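Local coordinates for protein putative branched-chain amino acid aminotransferase IlvE (Streptococcus mutans, PDB 4DQN) that probably catalyses the pyridoxal-phosphate-dependent exchange of amino groups between branched-chain amino acids and 2-oxoglutarate, at residues Y67-K70 with V74-F77; Y322-G327 with G331-P336. One frame throughout, in Å; residues are numbered along the deposited sequence.

Interaction 1 (Y67-K70 with V74-F77)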
# COMPACT_ATOMS: atom_id res chain seq x y z
N TYR A 67 -1.57 -16.77 -24.92
CA TYR A 67 -2.71 -17.11 -25.75
C TYR A 67 -2.34 -18.29 -26.64
O TYR A 67 -1.29 -18.27 -27.28
CB TYR A 67 -3.05 -15.91 -26.66
CG TYR A 67 -3.36 -14.63 -25.92
CD1 TYR A 67 -2.34 -13.78 -25.48
CD2 TYR A 67 -4.68 -14.26 -25.65
CE1 TYR A 67 -2.64 -12.61 -24.78
CE2 TYR A 67 -4.98 -13.09 -24.97
CZ TYR A 67 -3.95 -12.27 -24.54
OH TYR A 67 -4.26 -11.11 -23.86
N ARG A 68 -3.18 -19.32 -26.69
CA ARG A 68 -2.96 -20.39 -27.67
C ARG A 68 -3.57 -20.01 -29.01
O ARG A 68 -4.70 -19.52 -29.07
CB ARG A 68 -3.52 -21.73 -27.18
CG ARG A 68 -3.01 -22.91 -27.99
CD ARG A 68 -3.60 -24.23 -27.51
NE ARG A 68 -3.20 -24.55 -26.14
CZ ARG A 68 -2.03 -25.09 -25.80
NH1 ARG A 68 -1.14 -25.37 -26.75
NH2 ARG A 68 -1.76 -25.37 -24.53
N THR A 69 -2.82 -20.22 -30.09
CA THR A 69 -3.28 -19.86 -31.43
C THR A 69 -3.90 -21.05 -32.17
O THR A 69 -3.92 -22.17 -31.67
CB THR A 69 -2.13 -19.29 -32.28
OG1 THR A 69 -1.13 -20.29 -32.48
CG2 THR A 69 -1.51 -18.08 -31.60
N LYS A 70 -4.38 -20.79 -33.38
CA LYS A 70 -5.11 -21.78 -34.16
C LYS A 70 -4.28 -23.04 -34.48
O LYS A 70 -4.85 -24.13 -34.60
CB LYS A 70 -5.62 -21.12 -35.45
CG LYS A 70 -6.83 -21.79 -36.09
CD LYS A 70 -7.38 -20.93 -37.22
CE LYS A 70 -6.28 -20.55 -38.20
NZ LYS A 70 -6.71 -19.53 -39.22
N VAL A 74 1.70 -21.11 -28.69
CA VAL A 74 1.30 -20.17 -27.64
C VAL A 74 2.12 -18.90 -27.77
O VAL A 74 3.30 -18.94 -28.13
CB VAL A 74 1.49 -20.80 -26.25
CG1 VAL A 74 1.10 -19.81 -25.14
CG2 VAL A 74 0.65 -22.06 -26.14
N GLN A 75 1.51 -17.76 -27.48
CA GLN A 75 2.23 -16.49 -27.60
C GLN A 75 1.87 -15.51 -26.49
O GLN A 75 0.80 -15.59 -25.89
CB GLN A 75 1.97 -15.87 -28.98
CG GLN A 75 0.50 -15.53 -29.25
CD GLN A 75 0.25 -15.22 -30.71
OE1 GLN A 75 0.93 -15.74 -31.58
NE2 GLN A 75 -0.73 -14.36 -30.98
N LEU A 76 2.79 -14.59 -26.22
CA LEU A 76 2.55 -13.49 -25.29
C LEU A 76 2.21 -12.26 -26.10
O LEU A 76 2.54 -12.18 -27.29
CB LEU A 76 3.81 -13.21 -24.46
CG LEU A 76 4.21 -14.32 -23.50
CD1 LEU A 76 5.56 -14.00 -22.87
CD2 LEU A 76 3.14 -14.51 -22.42
N PHE A 77 1.54 -11.30 -25.46
CA PHE A 77 1.09 -10.08 -26.11
C PHE A 77 1.72 -8.86 -25.42
O PHE A 77 1.37 -8.53 -24.28
CB PHE A 77 -0.44 -10.01 -26.05
CG PHE A 77 -1.02 -8.72 -26.56
CD1 PHE A 77 -1.15 -8.48 -27.93
CD2 PHE A 77 -1.46 -7.73 -25.67
CE1 PHE A 77 -1.69 -7.29 -28.40
CE2 PHE A 77 -2.00 -6.54 -26.13
CZ PHE A 77 -2.12 -6.32 -27.50

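Interaction 2 (Y322-G327 with G331-P336)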
# COMPACT_ATOMS: atom_id res chain seq x y z
N TYR A 322 -12.97 -4.59 -29.83
CA TYR A 322 -12.82 -5.86 -29.11
C TYR A 322 -12.41 -6.99 -30.05
O TYR A 322 -11.46 -7.73 -29.78
CB TYR A 322 -14.12 -6.23 -28.39
CG TYR A 322 -14.06 -7.55 -27.61
CD1 TYR A 322 -13.65 -7.58 -26.28
CD2 TYR A 322 -14.44 -8.75 -28.21
CE1 TYR A 322 -13.61 -8.78 -25.57
CE2 TYR A 322 -14.39 -9.95 -27.51
CZ TYR A 322 -13.98 -9.96 -26.19
OH TYR A 322 -13.94 -11.15 -25.48
N ASP A 323 -13.15 -7.12 -31.16
CA ASP A 323 -12.85 -8.16 -32.15
C ASP A 323 -11.42 -8.04 -32.68
O ASP A 323 -10.71 -9.04 -32.80
CB ASP A 323 -13.86 -8.10 -33.31
CG ASP A 323 -15.24 -8.60 -32.91
OD1 ASP A 323 -15.35 -9.20 -31.81
OD2 ASP A 323 -16.20 -8.42 -33.68
N GLU A 324 -10.99 -6.82 -32.98
CA GLU A 324 -9.66 -6.59 -33.54
C GLU A 324 -8.55 -6.83 -32.52
O GLU A 324 -7.52 -7.43 -32.85
CB GLU A 324 -9.57 -5.18 -34.13
CG GLU A 324 -8.29 -4.90 -34.93
CD GLU A 324 -8.37 -5.38 -36.37
OE1 GLU A 324 -9.39 -6.00 -36.77
OE2 GLU A 324 -7.40 -5.14 -37.12
N LEU A 325 -8.73 -6.36 -31.29
CA LEU A 325 -7.70 -6.57 -30.27
C LEU A 325 -7.53 -8.04 -29.91
O LEU A 325 -6.41 -8.56 -29.91
CB LEU A 325 -7.99 -5.75 -29.01
CG LEU A 325 -7.04 -5.97 -27.82
CD1 LEU A 325 -5.64 -5.50 -28.17
CD2 LEU A 325 -7.56 -5.26 -26.56
N THR A 326 -8.64 -8.72 -29.61
CA THR A 326 -8.58 -10.13 -29.26
C THR A 326 -8.12 -10.98 -30.45
O THR A 326 -7.38 -11.96 -30.28
CB THR A 326 -9.92 -10.67 -28.70
OG1 THR A 326 -10.97 -10.46 -29.65
CG2 THR A 326 -10.28 -9.96 -27.40
N GLY A 327 -8.52 -10.60 -31.66
CA GLY A 327 -8.05 -11.30 -32.85
C GLY A 327 -6.53 -11.29 -32.94
O GLY A 327 -5.90 -12.30 -33.23
N GLY A 331 -4.02 -14.41 -32.37
CA GLY A 331 -3.28 -14.72 -33.58
C GLY A 331 -4.12 -14.83 -34.84
O GLY A 331 -3.60 -15.22 -35.88
N ASP A 332 -5.40 -14.49 -34.76
CA ASP A 332 -6.31 -14.61 -35.90
C ASP A 332 -6.31 -13.36 -36.78
O ASP A 332 -6.87 -13.37 -37.87
CB ASP A 332 -7.74 -14.88 -35.44
CG ASP A 332 -7.89 -16.22 -34.76
OD1 ASP A 332 -7.22 -17.19 -35.17
OD2 ASP A 332 -8.69 -16.30 -33.81
N VAL A 333 -5.70 -12.27 -36.28
CA VAL A 333 -5.61 -11.01 -37.03
C VAL A 333 -4.15 -10.56 -37.09
O VAL A 333 -3.43 -10.69 -36.10
CB VAL A 333 -6.50 -9.91 -36.37
CG1 VAL A 333 -6.30 -8.56 -37.04
CG2 VAL A 333 -7.97 -10.29 -36.43
N LYS A 334 -3.69 -10.05 -38.23
CA LYS A 334 -2.29 -9.61 -38.35
C LYS A 334 -1.95 -8.56 -37.30
O LYS A 334 -2.70 -7.59 -37.10
CB LYS A 334 -1.99 -9.01 -39.73
CG LYS A 334 -0.49 -8.90 -40.02
CD LYS A 334 -0.19 -7.82 -41.05
CE LYS A 334 1.09 -8.09 -41.82
NZ LYS A 334 2.23 -8.56 -41.00
N ALA A 335 -0.81 -8.74 -36.64
CA ALA A 335 -0.42 -7.87 -35.52
C ALA A 335 0.36 -6.67 -35.96
O ALA A 335 1.03 -6.71 -37.00
CB ALA A 335 0.41 -8.65 -34.52
N PRO A 336 0.32 -5.58 -35.17
CA PRO A 336 1.30 -4.53 -35.43
C PRO A 336 2.70 -5.09 -35.21
O PRO A 336 2.85 -6.09 -34.50
CB PRO A 336 0.98 -3.47 -34.36
CG PRO A 336 -0.48 -3.69 -34.04
CD PRO A 336 -0.67 -5.20 -34.14

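Interaction 1 (Y67-K70 with V74-F77)
Tyr-67 and Gln-75 form an antiparallel hydrogen-bonded pair in which Tyr-67 N gives a nearly straight bond to Gln-75 O (2.8 Å, 163° at the hydrogen) and Gln-75 N returns one to Tyr-67 O (2.9 Å), while Arg-68 and Val-74 follow as a non-hydrogen-bonded pair with their CA atoms 4.3 Å apart. Tyr-67 O also receives a CA-H...O contact from Val-74. The tyrosine ring runs along the partner strand: CG lies anti to its own carbonyl carbon (chi1 -58°), which sets Gln-75 O at the ring edge, near its plane, and brings Tyr-67 CE1 to 3.6 Å from Phe-77 CB. Beside it on the same face, Thr-69 CG2 lies across the amide of Gln-75, 3.4 Å from Gln-75 OE1. That amide is held at both ends, OE1 by Lys-342 and NE2 by the carbonyl of Gln-329. On the other face Val-74 CG2 lies over one face of the Arg-68 guanidinium, offset toward its rim, 3.8 Å from Arg-68 NH1, and the carbonyls of Gly-72, Val-118 and Pro-119 accept bonds from the guanidinium nitrogens. The pair is the end of the beta hairpin 59-68/74-77 in the antiparallel sheet; on its other edge strand 74-77 hydrogen-bonds to strand 340-342. Helix 316-329 packs on the Tyr-67 and Phe-77 face, and Val-74 and Leu-76 rest against helix 100-113.

Interaction 2 (Y322-G327 with G331-P336)
Val-333 holds CG1 anti to its backbone N (chi1 174°), directing that methyl to the carboxylate of Glu-324, whose chain leaves the helix with CG anti to N and then bends at chi2 (83°) to meet it. The two side chains cross at about a right angle, and Glu-324 OE2 comes within 3.6 Å of Val-333 CG1. The other valine methyl, Val-333 CG2, lies 3.7 Å from Gly-327 CA, so the branched side chain packs directly against helix backbone where Gly-327 carries no side chain.

The chain turns back over the end of helix 316-329. Gly-331, with positive phi (89°), is the first residue to leave helical geometry and marks a Schellman motif. Gly-327 O is the focus of the turn: Val-333 N donates to it at 3.1 Å from well above the carbonyl plane, and Asp-332 N approaches to 2.7 Å in a weak, bent bond. Gly-331 N is also close, 3.0 Å from the same Gly-327 oxygen.

Farther out, Asp-332 OD1 is hydrogen-bonded to the hydroxyl of Tyr-121, and outside the two segments Arg-263 forms a salt bridge with Glu-324 OE2, which probably steadies the carboxylate beside the valine methyl and offsets its charge. Val-333 thus packs one methyl on that carboxylate and the other on the backbone of Gly-327. Because the Gly-327 oxygen is held by bent or off-plane donors and not by one straight bond, the turn probably depends also on this valine packing and on the outside partners Arg-263 and Tyr-121.

In the fold
Interaction 1 is buried and interaction 2 lies at the surface, yet their centres are about 11 Å apart and helix 316-329 serves both. Its Leu-325 CD1 meets Phe-77 CZ at 3.7 Å, and Gly-331, just past the end of helix 316-329, lies close to the Gln-75 amide. The chain leaving interaction 2 then runs into strand 340-342, which adds to the sheet beside 74-77, so the helix end and the hairpin are tied by one continuous passage. In both contacts charged ends (Arg-68; Glu-324 and Asp-332) find partners outside the segments. The backbone bonding differs: 67-70 with 74-77 shares a reciprocal pair of strand bonds, whereas 322-327 with 331-336 converges on a single carbonyl.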